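Local coordinates for protein Afp (Microbacterium arborescens, PDB 2YJK) that probably binds and stores iron as a twelve-subunit Dps cage of the ferritin fold, at residues 28-40 / 88-100. Sequence-based numbering, arbitrary orientation.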
ATOM      1  N   VAL C  28     -24.685  -0.578  26.045  1.00 29.64           N
ATOM      2  CA  VAL C  28     -23.730  -1.085  25.052  1.00 27.76           C
ATOM      3  C   VAL C  28     -22.382  -0.361  25.066  1.00 28.09           C
ATOM      4  O   VAL C  28     -21.312  -1.004  25.070  1.00 29.18           O
ATOM      5  CB  VAL C  28     -24.384  -1.094  23.652  1.00 27.08           C
ATOM      6  CG1 VAL C  28     -23.407  -1.597  22.583  1.00 26.05           C
ATOM      7  CG2 VAL C  28     -25.645  -1.990  23.670  1.00 27.78           C
ATOM      8  N   VAL C  29     -22.400   0.970  25.047  1.00 27.28           N
ATOM      9  CA  VAL C  29     -21.180   1.727  25.099  1.00 25.69           C
ATOM     10  C   VAL C  29     -20.377   1.297  26.344  1.00 26.30           C
ATOM     11  O   VAL C  29     -19.142   1.073  26.243  1.00 25.38           O
ATOM     12  CB  VAL C  29     -21.416   3.279  25.153  1.00 26.02           C
ATOM     13  CG1 VAL C  29     -20.090   3.998  25.409  1.00 22.53           C
ATOM     14  CG2 VAL C  29     -22.026   3.786  23.816  1.00 22.67           C
ATOM     15  N   HIS C  30     -21.046   1.200  27.496  1.00 24.88           N
ATOM     16  CA  HIS C  30     -20.301   0.906  28.740  1.00 27.67           C
ATOM     17  C   HIS C  30     -19.693  -0.509  28.751  1.00 26.92           C
ATOM     18  O   HIS C  30     -18.555  -0.692  29.192  1.00 27.83           O
ATOM     19  CB  HIS C  30     -21.171   1.044  30.009  1.00 25.80           C
ATOM     20  CG  HIS C  30     -21.533   2.448  30.370  1.00 30.93           C
ATOM     21  ND1 HIS C  30     -22.740   2.762  30.972  1.00 37.82           N
ATOM     22  CD2 HIS C  30     -20.869   3.618  30.231  1.00 32.53           C
ATOM     23  CE1 HIS C  30     -22.780   4.066  31.219  1.00 37.69           C
ATOM     24  NE2 HIS C  30     -21.670   4.608  30.754  1.00 37.79           N
ATOM     25  N   LYS C  31     -20.453  -1.501  28.295  1.00 26.62           N
ATOM     26  CA  LYS C  31     -19.927  -2.880  28.286  1.00 27.32           C
ATOM     27  C   LYS C  31     -18.857  -3.101  27.222  1.00 27.65           C
ATOM     28  O   LYS C  31     -17.905  -3.830  27.446  1.00 29.20           O
ATOM     29  CB  LYS C  31     -21.061  -3.882  28.123  1.00 25.09           C
ATOM     30  CG  LYS C  31     -22.003  -3.861  29.380  1.00 29.03           C
ATOM     31  CD  LYS C  31     -22.860  -5.048  29.400  1.00 32.16           C
ATOM     32  CE  LYS C  31     -23.443  -5.307  30.869  1.00 38.28           C
ATOM     33  NZ  LYS C  31     -24.275  -4.160  31.274  1.00 37.09           N
ATOM     34  N   MET C  32     -19.016  -2.473  26.073  1.00 27.21           N
ATOM     35  CA  MET C  32     -17.986  -2.549  25.044  1.00 26.75           C
ATOM     36  C   MET C  32     -16.688  -1.866  25.454  1.00 27.35           C
ATOM     37  O   MET C  32     -15.634  -2.345  25.143  1.00 26.08           O
ATOM     38  CB  MET C  32     -18.501  -1.940  23.798  1.00 26.48           C
ATOM     39  CG  MET C  32     -19.523  -2.861  23.030  1.00 31.72           C
ATOM     40  SD  MET C  32     -18.942  -4.583  22.748  1.00 38.58           S
ATOM     41  CE  MET C  32     -20.094  -5.400  23.757  1.00 36.93           C
ATOM     42  N   GLN C  33     -16.772  -0.730  26.143  1.00 28.02           N
ATOM     43  CA  GLN C  33     -15.609  -0.002  26.546  1.00 27.97           C
ATOM     44  C   GLN C  33     -14.935  -0.750  27.723  1.00 28.78           C
ATOM     45  O   GLN C  33     -13.685  -0.735  27.794  1.00 28.11           O
ATOM     46  CB  GLN C  33     -16.002   1.453  26.935  1.00 28.53           C
ATOM     47  CG  GLN C  33     -14.857   2.409  27.188  1.00 30.36           C
ATOM     48  CD  GLN C  33     -13.922   2.541  25.976  1.00 33.88           C
ATOM     49  OE1 GLN C  33     -12.819   1.979  25.975  1.00 39.01           O
ATOM     50  NE2 GLN C  33     -14.357   3.261  24.952  1.00 29.65           N
ATOM     51  N   ALA C  34     -15.732  -1.337  28.644  1.00 28.81           N
ATOM     52  CA  ALA C  34     -15.210  -2.243  29.709  1.00 29.19           C
ATOM     53  C   ALA C  34     -14.443  -3.465  29.115  1.00 29.44           C
ATOM     54  O   ALA C  34     -13.369  -3.820  29.607  1.00 29.16           O
ATOM     55  CB  ALA C  34     -16.344  -2.753  30.628  1.00 27.96           C
ATOM     56  N   LEU C  35     -14.988  -4.044  28.026  1.00 28.94           N
ATOM     57  CA  LEU C  35     -14.371  -5.137  27.310  1.00 28.82           C
ATOM     58  C   LEU C  35     -13.029  -4.759  26.666  1.00 28.11           C
ATOM     59  O   LEU C  35     -12.113  -5.592  26.649  1.00 27.26           O
ATOM     60  CB  LEU C  35     -15.341  -5.679  26.277  1.00 29.36           C
ATOM     61  CG  LEU C  35     -14.924  -6.997  25.625  1.00 32.14           C
ATOM     62  CD1 LEU C  35     -14.871  -8.060  26.690  1.00 34.45           C
ATOM     63  CD2 LEU C  35     -15.746  -7.431  24.308  1.00 28.91           C
ATOM     64  N   VAL C  36     -12.867  -3.492  26.228  1.00 27.22           N
ATOM     65  CA  VAL C  36     -11.549  -3.012  25.787  1.00 25.88           C
ATOM     66  C   VAL C  36     -10.512  -3.158  26.961  1.00 27.60           C
ATOM     67  O   VAL C  36      -9.401  -3.721  26.786  1.00 25.94           O
ATOM     68  CB  VAL C  36     -11.594  -1.518  25.317  1.00 26.77           C
ATOM     69  CG1 VAL C  36     -10.178  -0.965  25.215  1.00 27.09           C
ATOM     70  CG2 VAL C  36     -12.309  -1.396  23.917  1.00 22.24           C
ATOM     71  N   VAL C  37     -10.891  -2.662  28.145  1.00 25.79           N
ATOM     72  CA  VAL C  37      -9.966  -2.627  29.258  1.00 26.73           C
ATOM     73  C   VAL C  37      -9.718  -4.032  29.859  1.00 27.13           C
ATOM     74  O   VAL C  37      -8.563  -4.453  30.046  1.00 25.73           O
ATOM     75  CB  VAL C  37     -10.443  -1.645  30.373  1.00 27.14           C
ATOM     76  CG1 VAL C  37      -9.559  -1.826  31.622  1.00 26.99           C
ATOM     77  CG2 VAL C  37     -10.402  -0.169  29.837  1.00 27.11           C
ATOM     78  N   ASN C  38     -10.806  -4.748  30.146  1.00 27.13           N
ATOM     79  CA  ASN C  38     -10.683  -6.097  30.684  1.00 27.20           C
ATOM     80  C   ASN C  38     -10.112  -7.117  29.676  1.00 27.03           C
ATOM     81  O   ASN C  38      -9.543  -8.130  30.087  1.00 27.16           O
ATOM     82  CB  ASN C  38     -12.043  -6.547  31.274  1.00 27.79           C
ATOM     83  CG  ASN C  38     -12.473  -5.660  32.413  1.00 30.74           C
ATOM     84  OD1 ASN C  38     -11.623  -5.251  33.211  1.00 31.78           O
ATOM     85  ND2 ASN C  38     -13.793  -5.323  32.496  1.00 30.07           N
ATOM     86  N   GLY C  39     -10.279  -6.859  28.371  1.00 25.43           N
ATOM     87  CA  GLY C  39      -9.753  -7.701  27.367  1.00 23.19           C
ATOM     88  C   GLY C  39      -8.242  -7.479  27.313  1.00 25.40           C
ATOM     89  O   GLY C  39      -7.461  -8.429  27.075  1.00 23.58           O
ATOM     90  N   LYS C  40      -7.809  -6.222  27.471  1.00 24.02           N
ATOM     91  CA  LYS C  40      -6.362  -5.991  27.497  1.00 26.45           C
ATOM     92  C   LYS C  40      -5.743  -6.660  28.691  1.00 27.00           C
ATOM     93  O   LYS C  40      -4.703  -7.284  28.562  1.00 28.18           O
ATOM     94  CB  LYS C  40      -5.995  -4.507  27.488  1.00 25.46           C
ATOM     95  CG  LYS C  40      -6.007  -3.916  26.088  1.00 27.73           C
ATOM     96  CD  LYS C  40      -4.744  -4.397  25.254  1.00 31.71           C
ATOM     97  CE  LYS C  40      -4.498  -3.453  24.114  1.00 31.54           C
ATOM     98  NZ  LYS C  40      -3.442  -3.972  23.171  1.00 34.49           N
ATOM     99  N   SER C  88     -15.074   6.380  35.912  1.00 35.54           N
ATOM    100  CA  SER C  88     -15.829   6.201  37.188  1.00 38.00           C
ATOM    101  C   SER C  88     -17.235   5.632  36.954  1.00 38.35           C
ATOM    102  O   SER C  88     -17.613   4.657  37.589  1.00 39.41           O
ATOM    103  CB  SER C  88     -15.904   7.505  37.971  1.00 38.92           C
ATOM    104  OG  SER C  88     -16.591   8.493  37.197  1.00 40.65           O
ATOM    105  N   THR C  89     -17.963   6.204  35.996  1.00 37.93           N
ATOM    106  CA  THR C  89     -19.294   5.787  35.621  1.00 38.07           C
ATOM    107  C   THR C  89     -19.292   4.342  35.071  1.00 39.12           C
ATOM    108  O   THR C  89     -20.106   3.480  35.505  1.00 39.17           O
ATOM    109  CB  THR C  89     -19.842   6.777  34.537  1.00 38.72           C
ATOM    110  OG1 THR C  89     -19.708   8.122  35.008  1.00 35.99           O
ATOM    111  CG2 THR C  89     -21.360   6.546  34.201  1.00 38.09           C
ATOM    112  N   MET C  90     -18.398   4.098  34.108  1.00 38.07           N
ATOM    113  CA  MET C  90     -18.181   2.766  33.534  1.00 38.91           C
ATOM    114  C   MET C  90     -17.904   1.653  34.546  1.00 38.82           C
ATOM    115  O   MET C  90     -18.479   0.584  34.441  1.00 38.72           O
ATOM    116  CB  MET C  90     -17.071   2.813  32.459  1.00 38.06           C
ATOM    117  CG  MET C  90     -16.702   1.426  31.938  1.00 40.61           C
ATOM    118  SD  MET C  90     -15.395   1.471  30.734  1.00 42.56           S
ATOM    119  CE  MET C  90     -13.914   1.660  31.768  1.00 40.42           C
ATOM    120  N   ALA C  91     -17.008   1.901  35.500  1.00 39.74           N
ATOM    121  CA  ALA C  91     -16.772   1.022  36.655  1.00 40.65           C
ATOM    122  C   ALA C  91     -18.032   0.757  37.501  1.00 43.36           C
ATOM    123  O   ALA C  91     -18.277  -0.411  37.914  1.00 43.24           O
ATOM    124  CB  ALA C  91     -15.702   1.589  37.555  1.00 39.89           C
ATOM    125  N   GLU C  92     -18.817   1.807  37.774  1.00 43.89           N
ATOM    126  CA  GLU C  92     -20.102   1.626  38.474  1.00 45.66           C
ATOM    127  C   GLU C  92     -21.102   0.757  37.695  1.00 43.89           C
ATOM    128  O   GLU C  92     -21.909   0.131  38.308  1.00 42.84           O
ATOM    129  CB  GLU C  92     -20.793   2.969  38.756  1.00 47.18           C
ATOM    130  CG  GLU C  92     -20.251   3.775  39.947  1.00 55.62           C
ATOM    131  CD  GLU C  92     -20.451   5.312  39.783  1.00 64.31           C
ATOM    132  OE1 GLU C  92     -21.159   5.758  38.829  1.00 66.58           O
ATOM    133  OE2 GLU C  92     -19.899   6.083  40.613  1.00 66.49           O
ATOM    134  N   LYS C  93     -21.068   0.762  36.347  1.00 41.35           N
ATOM    135  CA  LYS C  93     -22.125   0.133  35.552  1.00 40.09           C
ATOM    136  C   LYS C  93     -21.702  -1.223  35.049  1.00 39.18           C
ATOM    137  O   LYS C  93     -22.401  -1.841  34.268  1.00 38.06           O
ATOM    138  CB  LYS C  93     -22.583   1.005  34.344  1.00 40.00           C
ATOM    139  CG  LYS C  93     -23.313   2.339  34.663  1.00 43.51           C
ATOM    140  CD  LYS C  93     -24.508   2.027  35.512  1.00 52.22           C
ATOM    141  CE  LYS C  93     -24.951   3.190  36.358  1.00 58.98           C
ATOM    142  NZ  LYS C  93     -26.063   3.898  35.703  1.00 61.11           N
ATOM    143  N   THR C  94     -20.556  -1.715  35.488  1.00 38.69           N
ATOM    144  CA  THR C  94     -19.965  -2.791  34.745  1.00 38.13           C
ATOM    145  C   THR C  94     -19.200  -3.717  35.667  1.00 39.08           C
ATOM    146  O   THR C  94     -18.747  -3.272  36.721  1.00 38.63           O
ATOM    147  CB  THR C  94     -19.011  -2.099  33.690  1.00 38.03           C
ATOM    148  OG1 THR C  94     -19.334  -2.542  32.389  1.00 39.63           O
ATOM    149  CG2 THR C  94     -17.586  -2.261  34.028  1.00 32.32           C
ATOM    150  N   SER C  95     -19.035  -4.990  35.296  1.00 39.20           N
ATOM    151  CA  SER C  95     -18.283  -5.912  36.179  1.00 41.75           C
ATOM    152  C   SER C  95     -17.596  -6.975  35.349  1.00 40.94           C
ATOM    153  O   SER C  95     -18.034  -7.241  34.253  1.00 42.84           O
ATOM    154  CB  SER C  95     -19.225  -6.558  37.226  1.00 43.63           C
ATOM    155  OG  SER C  95     -20.052  -7.530  36.613  1.00 44.91           O
ATOM    156  N   THR C  96     -16.521  -7.572  35.843  1.00 39.98           N
ATOM    157  CA  THR C  96     -15.750  -8.543  35.053  1.00 38.09           C
ATOM    158  C   THR C  96     -15.410  -9.817  35.824  1.00 38.22           C
ATOM    159  O   THR C  96     -15.191  -9.783  37.031  1.00 38.62           O
ATOM    160  CB  THR C  96     -14.392  -7.909  34.483  1.00 37.74           C
ATOM    161  OG1 THR C  96     -13.744  -8.856  33.631  1.00 35.70           O
ATOM    162  CG2 THR C  96     -13.431  -7.513  35.612  1.00 36.90           C
ATOM    163  N   ALA C  97     -15.357 -10.943  35.125  1.00 37.08           N
ATOM    164  CA  ALA C  97     -14.819 -12.176  35.721  1.00 35.86           C
ATOM    165  C   ALA C  97     -13.312 -12.329  35.373  1.00 34.58           C
ATOM    166  O   ALA C  97     -12.682 -13.303  35.766  1.00 33.91           O
ATOM    167  CB  ALA C  97     -15.592 -13.383  35.208  1.00 35.92           C
ATOM    168  N   VAL C  98     -12.727 -11.404  34.597  1.00 32.72           N
ATOM    169  CA  VAL C  98     -11.324 -11.596  34.189  1.00 31.63           C
ATOM    170  C   VAL C  98     -10.492 -11.578  35.487  1.00 33.02           C
ATOM    171  O   VAL C  98     -10.662 -10.668  36.278  1.00 33.61           O
ATOM    172  CB  VAL C  98     -10.843 -10.492  33.235  1.00 31.69           C
ATOM    173  CG1 VAL C  98      -9.315 -10.550  33.091  1.00 29.84           C
ATOM    174  CG2 VAL C  98     -11.637 -10.491  31.881  1.00 29.35           C
ATOM    175  N   PRO C  99      -9.617 -12.581  35.707  1.00 32.99           N
ATOM    176  CA  PRO C  99      -8.831 -12.563  36.932  1.00 35.64           C
ATOM    177  C   PRO C  99      -7.833 -11.421  37.049  1.00 34.78           C
ATOM    178  O   PRO C  99      -7.395 -10.846  36.049  1.00 33.40           O
ATOM    179  CB  PRO C  99      -8.045 -13.904  36.886  1.00 36.32           C
ATOM    180  CG  PRO C  99      -8.848 -14.794  36.004  1.00 36.45           C
ATOM    181  CD  PRO C  99      -9.417 -13.829  34.946  1.00 33.54           C
ATOM    182  N   ALA C 100      -7.414 -11.185  38.294  1.00 34.82           N
ATOM    183  CA  ALA C 100      -6.521 -10.090  38.663  1.00 35.10           C
ATOM    184  C   ALA C 100      -5.122 -10.295  38.116  1.00 35.13           C
ATOM    185  O   ALA C 100      -4.404  -9.337  37.943  1.00 34.93           O
ATOM    186  CB  ALA C 100      -6.452  -9.922  40.188  1.00 35.76           C
TER
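Asn38 and Thr96 approach from opposite directions toward the C-terminal end of 28-40, the amide ND2 of Asn38 lying 3.3 Å from CB of Thr96 without a hydrogen bond between the segments. Farther along, Val98 sets CG2 3.6 Å from the backbone O of Asn38. Toward the start of 28-40, Thr94 rests on Ala34, its OG1 3.5 Å from Ala34 CB. Met90, with CG anti to the backbone N (chi1 174°) and extended as far as SD, runs out at right angles to Gln33 and brings SD to 3.7 Å from Gln33 CG. His30 ends the row, its ring obliquely against Lys93 CG and Thr89 CG2, 3.8 Å from ND1 and 4.0 Å from NE2 respectively. Around these contacts, Asp84 O holds His30 NE2, and Val87 of the second subunit donates its backbone N to Asn38 OD1. Thr96 OG1 accepts from Val98 N (2.9 Å) in an ST turn and also bonds Asp115 on helix 105-130; an alanine here would probably leave both without this partner. Helix 87-92, the short BC helix of the Dps fold, thus crosses helix 15-45 nearly at right angles and its trailing loop runs along it, joined by van der Waals contact, while His30, Asn38 and Thr89 find polar partners outside the two segments.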